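Side-chain contacts in IWS1 (Encephalitozoon cuniculi, PDB 2XPP), which probably acts as a transcription factor in RNA polymerase II regulation, possibly in both the recruitment of TBP and later steps: residues 56-61 against 94-99; 86-91 against 108-113. All coordinates share one frame; numbering follows the deposited sequence.

Contact 1: residues 56-61 against 94-99; sequences SLLDEG and MKIHKE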
loop_
_atom_site.group_PDB
_atom_site.type_symbol
_atom_site.label_atom_id
_atom_site.label_comp_id
_atom_site.label_asym_id
_atom_site.label_seq_id
_atom_site.Cartn_x
_atom_site.Cartn_y
_atom_site.Cartn_z
ATOM N N SER A 56 11.865 9.133 7.153
ATOM C CA SER A 56 11.216 10.375 6.731
ATOM C C SER A 56 9.995 10.071 5.893
ATOM O O SER A 56 8.941 10.683 6.074
ATOM C CB SER A 56 12.151 11.250 5.907
ATOM O OG SER A 56 13.207 11.731 6.692
ATOM N N LEU A 57 10.114 9.105 4.969
ATOM C CA LEU A 57 8.985 8.704 4.151
ATOM C C LEU A 57 7.818 8.189 5.027
ATOM O O LEU A 57 6.655 8.574 4.814
ATOM C CB LEU A 57 9.422 7.666 3.100
ATOM C CG LEU A 57 10.278 8.188 1.956
ATOM C CD1 LEU A 57 10.851 6.990 1.227
ATOM C CD2 LEU A 57 9.465 9.058 0.998
ATOM N N LEU A 58 8.124 7.361 6.020
ATOM C CA LEU A 58 7.076 6.783 6.863
ATOM C C LEU A 58 6.443 7.905 7.693
ATOM O O LEU A 58 5.212 7.970 7.814
ATOM C CB LEU A 58 7.650 5.702 7.775
ATOM C CG LEU A 58 8.055 4.414 7.060
ATOM C CD1 LEU A 58 8.795 3.482 8.017
ATOM C CD2 LEU A 58 6.760 3.723 6.451
ATOM N N ASP A 59 7.292 8.798 8.222
ATOM C CA ASP A 59 6.847 9.946 9.035
ATOM C C ASP A 59 5.949 10.898 8.234
ATOM O O ASP A 59 5.028 11.526 8.801
ATOM C CB ASP A 59 8.034 10.742 9.596
ATOM C CG ASP A 59 8.714 10.059 10.763
ATOM O OD1 ASP A 59 8.199 9.034 11.253
ATOM O OD2 ASP A 59 9.768 10.572 11.224
ATOM N N GLU A 60 6.225 11.021 6.936
ATOM C CA GLU A 60 5.451 11.875 6.069
ATOM C C GLU A 60 4.231 11.185 5.465
ATOM O O GLU A 60 3.570 11.760 4.596
ATOM C CB GLU A 60 6.311 12.527 4.982
ATOM C CG GLU A 60 7.283 13.611 5.536
ATOM C CD GLU A 60 6.589 14.730 6.353
ATOM O OE1 GLU A 60 5.741 15.466 5.796
ATOM O OE2 GLU A 60 6.891 14.885 7.560
ATOM N N GLY A 61 3.932 9.967 5.928
ATOM C CA GLY A 61 2.671 9.273 5.535
ATOM C C GLY A 61 2.713 8.635 4.160
ATOM O O GLY A 61 1.675 8.469 3.500
ATOM N N MET A 94 10.257 -2.246 4.542
ATOM C CA MET A 94 10.097 -1.092 5.446
ATOM C C MET A 94 9.864 -1.476 6.905
ATOM O O MET A 94 9.167 -2.474 7.190
ATOM C CB MET A 94 8.926 -0.229 4.941
ATOM C CG MET A 94 9.304 0.488 3.688
ATOM S SD MET A 94 7.849 1.313 3.033
ATOM C CE MET A 94 8.621 2.611 2.095
ATOM N N LYS A 95 10.448 -0.697 7.840
ATOM C CA LYS A 95 10.269 -0.971 9.265
ATOM C C LYS A 95 8.937 -0.339 9.725
ATOM O O LYS A 95 8.925 0.707 10.369
ATOM C CB LYS A 95 11.447 -0.438 10.095
ATOM C CG LYS A 95 12.732 -1.183 9.797
ATOM C CD LYS A 95 13.890 -0.794 10.694
ATOM C CE LYS A 95 15.171 -1.506 10.253
ATOM N NZ LYS A 95 16.405 -1.172 11.085
ATOM N N ILE A 96 7.856 -1.055 9.423
ATOM C CA ILE A 96 6.471 -0.604 9.629
ATOM C C ILE A 96 5.927 -1.071 10.969
ATOM O O ILE A 96 5.964 -2.272 11.288
ATOM C CB ILE A 96 5.615 -1.044 8.437
ATOM C CG1 ILE A 96 6.030 -0.250 7.177
ATOM C CG2 ILE A 96 4.156 -0.846 8.723
ATOM C CD1 ILE A 96 5.439 -0.827 5.852
ATOM N N HIS A 97 5.425 -0.131 11.753
ATOM C CA HIS A 97 5.016 -0.439 13.102
ATOM C C HIS A 97 3.545 -0.105 13.260
ATOM O O HIS A 97 2.920 0.452 12.353
ATOM C CB HIS A 97 5.889 0.305 14.136
ATOM C CG HIS A 97 7.358 -0.031 14.043
ATOM N ND1 HIS A 97 7.825 -1.307 13.788
ATOM C CD2 HIS A 97 8.457 0.754 14.137
ATOM C CE1 HIS A 97 9.147 -1.296 13.750
ATOM N NE2 HIS A 97 9.557 -0.058 13.962
ATOM N N LYS A 98 2.999 -0.448 14.428
ATOM C CA LYS A 98 1.569 -0.251 14.680
ATOM C C LYS A 98 1.015 1.114 14.254
ATOM O O LYS A 98 -0.016 1.181 13.600
ATOM C CB LYS A 98 1.326 -0.511 16.170
ATOM C CG LYS A 98 -0.094 -0.174 16.630
ATOM C CD LYS A 98 -0.237 -0.362 18.153
ATOM C CE LYS A 98 0.655 0.574 18.981
ATOM N NZ LYS A 98 1.934 -0.085 19.430
ATOM N N GLU A 99 1.686 2.196 14.648
ATOM C CA GLU A 99 1.195 3.550 14.392
ATOM C C GLU A 99 1.134 3.872 12.923
ATOM O O GLU A 99 0.162 4.470 12.456
ATOM C CB GLU A 99 2.036 4.590 15.148
ATOM C CG GLU A 99 1.985 4.440 16.692
ATOM C CD GLU A 99 2.949 3.381 17.279
ATOM O OE1 GLU A 99 3.797 2.755 16.531
ATOM O OE2 GLU A 99 2.832 3.186 18.523
#
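Leu58 meets Met94, Lys95 and Ile96 with the two arms of its isobutyl group, and the three meetings fall into two kinds. The apolar kind belongs to CD2. Leu58 CD2 lies 4.1 Å from Ile96 CG1, the two side chains lying roughly perpendicular, and 4.3 Å from Met94 SD, so that one methyl rests against both a branched aliphatic chain and a thioether. The second kind is a methyl against a backbone oxygen: Leu58 CD1 stands 3.6 Å from Lys95 O, a van der Waals approach. That carbonyl sits in an inverse gamma turn centred on Lys95, whose side chain ends pointing away from the helix. The same oxygen also lies 3.7 Å above the plane of the His97 ring, over its centre. With CG of Leu58 anti to its carbonyl carbon (chi1 -71°), the side chain reaches across to the loop from the last turn of its helix. Just beyond, Gly61, at positive phi, is the C' residue of a Schellman motif that ends this helix, while His97 is the N-cap of helix 98-104. Gln54 OE1 accepts a hydrogen bond from Lys95 N and so ties the loop to the same short helix. Around the contact, helix 62-70 adds Leu63 against Leu58 and Ile96, and Ile66 against Met94; His100 and Leu101 of helix 98-104 pack on Leu58 and Ile96 respectively.

Contact 2: residues 86-91 against 108-113; sequences RLLDVL and KIVYFY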
loop_
_atom_site.group_PDB
_atom_site.type_symbol
_atom_site.label_atom_id
_atom_site.label_comp_id
_atom_site.label_asym_id
_atom_site.label_seq_id
_atom_site.Cartn_x
_atom_site.Cartn_y
_atom_site.Cartn_z
ATOM N N ARG A 86 5.638 -4.981 -7.311
ATOM C CA ARG A 86 6.752 -4.139 -6.904
ATOM C C ARG A 86 6.476 -3.379 -5.592
ATOM O O ARG A 86 7.358 -3.301 -4.753
ATOM C CB ARG A 86 7.064 -3.158 -7.982
ATOM C CG ARG A 86 8.266 -2.340 -7.636
ATOM C CD ARG A 86 9.564 -3.189 -7.734
ATOM N NE ARG A 86 10.687 -2.311 -7.451
ATOM C CZ ARG A 86 11.784 -2.629 -6.785
ATOM N NH1 ARG A 86 11.955 -3.860 -6.307
ATOM N NH2 ARG A 86 12.709 -1.701 -6.598
ATOM N N LEU A 87 5.258 -2.884 -5.433
ATOM C CA LEU A 87 4.873 -2.191 -4.187
ATOM C C LEU A 87 4.806 -3.136 -3.008
ATOM O O LEU A 87 5.130 -2.726 -1.904
ATOM C CB LEU A 87 3.610 -1.332 -4.305
ATOM C CG LEU A 87 3.864 -0.111 -5.225
ATOM C CD1 LEU A 87 2.558 0.670 -5.265
ATOM C CD2 LEU A 87 5.023 0.764 -4.735
ATOM N N LEU A 88 4.389 -4.384 -3.198
ATOM C CA LEU A 88 4.402 -5.317 -2.064
ATOM C C LEU A 88 5.866 -5.577 -1.689
ATOM O O LEU A 88 6.183 -5.710 -0.521
ATOM C CB LEU A 88 3.740 -6.663 -2.398
ATOM C CG LEU A 88 2.203 -6.597 -2.478
ATOM C CD1 LEU A 88 1.717 -7.996 -2.744
ATOM C CD2 LEU A 88 1.509 -6.029 -1.225
ATOM N N ASP A 89 6.749 -5.669 -2.692
ATOM C CA ASP A 89 8.200 -5.839 -2.423
ATOM C C ASP A 89 8.747 -4.660 -1.600
ATOM O O ASP A 89 9.543 -4.882 -0.643
ATOM C CB ASP A 89 8.956 -5.953 -3.757
ATOM C CG ASP A 89 10.464 -6.103 -3.596
ATOM O OD1 ASP A 89 10.927 -6.895 -2.729
ATOM O OD2 ASP A 89 11.185 -5.446 -4.397
ATOM N N VAL A 90 8.412 -3.438 -2.010
ATOM C CA VAL A 90 8.756 -2.219 -1.246
ATOM C C VAL A 90 8.312 -2.305 0.244
ATOM O O VAL A 90 9.135 -2.122 1.153
ATOM C CB VAL A 90 8.192 -0.941 -1.899
ATOM C CG1 VAL A 90 8.276 0.291 -0.947
ATOM C CG2 VAL A 90 8.970 -0.634 -3.194
ATOM N N LEU A 91 7.026 -2.582 0.449
ATOM C CA LEU A 91 6.447 -2.662 1.804
ATOM C C LEU A 91 7.192 -3.673 2.688
ATOM O O LEU A 91 7.389 -3.422 3.878
ATOM C CB LEU A 91 4.969 -3.034 1.686
ATOM C CG LEU A 91 4.088 -1.907 1.157
ATOM C CD1 LEU A 91 2.764 -2.454 0.856
ATOM C CD2 LEU A 91 3.954 -0.739 2.158
ATOM N N LYS A 108 -5.304 -2.774 5.115
ATOM C CA LYS A 108 -6.612 -3.173 4.597
ATOM C C LYS A 108 -6.500 -3.589 3.144
ATOM O O LYS A 108 -7.113 -4.573 2.754
ATOM C CB LYS A 108 -7.648 -2.090 4.799
ATOM C CG LYS A 108 -7.890 -1.911 6.293
ATOM C CD LYS A 108 -8.606 -0.693 6.580
ATOM C CE LYS A 108 -8.876 -0.592 8.064
ATOM N NZ LYS A 108 -9.662 0.612 8.256
ATOM N N ILE A 109 -5.732 -2.846 2.354
ATOM C CA ILE A 109 -5.558 -3.244 0.928
ATOM C C ILE A 109 -4.655 -4.470 0.804
ATOM O O ILE A 109 -4.937 -5.363 0.006
ATOM C CB ILE A 109 -5.109 -2.078 -0.005
ATOM C CG1 ILE A 109 -5.212 -2.495 -1.505
ATOM C CG2 ILE A 109 -3.651 -1.600 0.293
ATOM C CD1 ILE A 109 -6.624 -2.904 -2.009
ATOM N N VAL A 110 -3.620 -4.552 1.643
ATOM C CA VAL A 110 -2.773 -5.752 1.604
ATOM C C VAL A 110 -3.570 -6.987 2.032
ATOM O O VAL A 110 -3.413 -8.057 1.424
ATOM C CB VAL A 110 -1.495 -5.565 2.445
ATOM C CG1 VAL A 110 -0.685 -6.905 2.514
ATOM C CG2 VAL A 110 -0.642 -4.380 1.844
ATOM N N TYR A 111 -4.438 -6.817 3.050
ATOM C CA TYR A 111 -5.302 -7.889 3.474
ATOM C C TYR A 111 -6.171 -8.345 2.290
ATOM O O TYR A 111 -6.323 -9.563 2.042
ATOM C CB TYR A 111 -6.121 -7.525 4.722
ATOM C CG TYR A 111 -6.919 -8.728 5.164
ATOM C CD1 TYR A 111 -6.312 -9.761 5.893
ATOM C CD2 TYR A 111 -8.245 -8.889 4.741
ATOM C CE1 TYR A 111 -7.025 -10.896 6.254
ATOM C CE2 TYR A 111 -8.969 -10.026 5.088
ATOM C CZ TYR A 111 -8.354 -11.014 5.856
ATOM O OH TYR A 111 -9.081 -12.134 6.220
ATOM N N PHE A 112 -6.719 -7.371 1.537
ATOM C CA PHE A 112 -7.530 -7.749 0.402
ATOM C C PHE A 112 -6.724 -8.562 -0.632
ATOM O O PHE A 112 -7.216 -9.563 -1.175
ATOM C CB PHE A 112 -8.178 -6.522 -0.253
ATOM C CG PHE A 112 -8.946 -6.883 -1.500
ATOM C CD1 PHE A 112 -10.106 -7.682 -1.426
ATOM C CD2 PHE A 112 -8.468 -6.485 -2.718
ATOM C CE1 PHE A 112 -10.805 -8.049 -2.616
ATOM C CE2 PHE A 112 -9.137 -6.847 -3.899
ATOM C CZ PHE A 112 -10.281 -7.626 -3.845
ATOM N N TYR A 113 -5.478 -8.163 -0.873
ATOM C CA TYR A 113 -4.653 -8.880 -1.826
ATOM C C TYR A 113 -4.499 -10.323 -1.377
ATOM O O TYR A 113 -4.472 -11.220 -2.233
ATOM C CB TYR A 113 -3.283 -8.242 -1.957
ATOM C CG TYR A 113 -3.221 -7.059 -2.921
ATOM C CD1 TYR A 113 -2.095 -6.894 -3.744
ATOM C CD2 TYR A 113 -4.255 -6.100 -3.005
ATOM C CE1 TYR A 113 -1.994 -5.795 -4.643
ATOM C CE2 TYR A 113 -4.161 -5.006 -3.924
ATOM C CZ TYR A 113 -3.033 -4.887 -4.730
ATOM O OH TYR A 113 -2.884 -3.848 -5.622
#
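Leu88 packs against Val110 and Tyr113, and following it outward gives a worked example of how one leucine can bridge two residues of a facing helix. Its CB points toward helix 106-115. CG lies anti to the carbonyl carbon (chi1 -74°), which carries the fork across the gap between the helices, where its two methyls take different partners. Leu88 CD2 comes 4.1 Å from Val110 CG2, the two chains lying alongside, each reaching toward the other's backbone. Leu88 CD1 lies 4.1 Å from Tyr113 CD1, approaching the ring obliquely.

Val110 CG2 serves a second leucine as well. One helical turn after Leu88, Leu91 brings its CD1 to 4.0 Å from Val110 CG2, in the same antiparallel fashion. This single valine methyl therefore touches both Leu88 and Leu91, while Tyr113, three residues further along its helix, meets the other arm of Leu88. The hydroxyl of Tyr113 has its polar partner in helix 62-70, where it is hydrogen-bonded to Leu70 O; its ring thus joins the apolar packing while its polar end is satisfied at a third helix.

The segment axes approach to 12.4 Å and cross at -122°, a wide spacing bridged by side chains alone. Helix 121-138 contributes to the same interior, with Val123 on Leu88, Leu130 on Leu91, Trp134 on Val110 and Ala127 on Tyr113. An aliphatic and aromatic interior to which helices 62-70, 81-92, 106-115 and 121-138 all contribute is the core of the all-helical bundle that IWS1 shares with the TFIIS N-terminal domain family.

Both contacts are mainly apolar and centred on one leucine, yet their settings differ. Contact 2 joins two helices near the centre of the chain, and all its touching residues are buried. Contact 1 lies farther out, sets the end of a short helix against a loop, and includes an exposed lysine; there a backbone carbonyl takes part, whereas contact 2 is made by side chains throughout. Their segments alternate along the sequence, and the loop 94-97 follows closely on helix 81-92. Ile96 CD1 packs 3.8 Å from Leu91 O, joining the two directly, and helix 62-70 borders both.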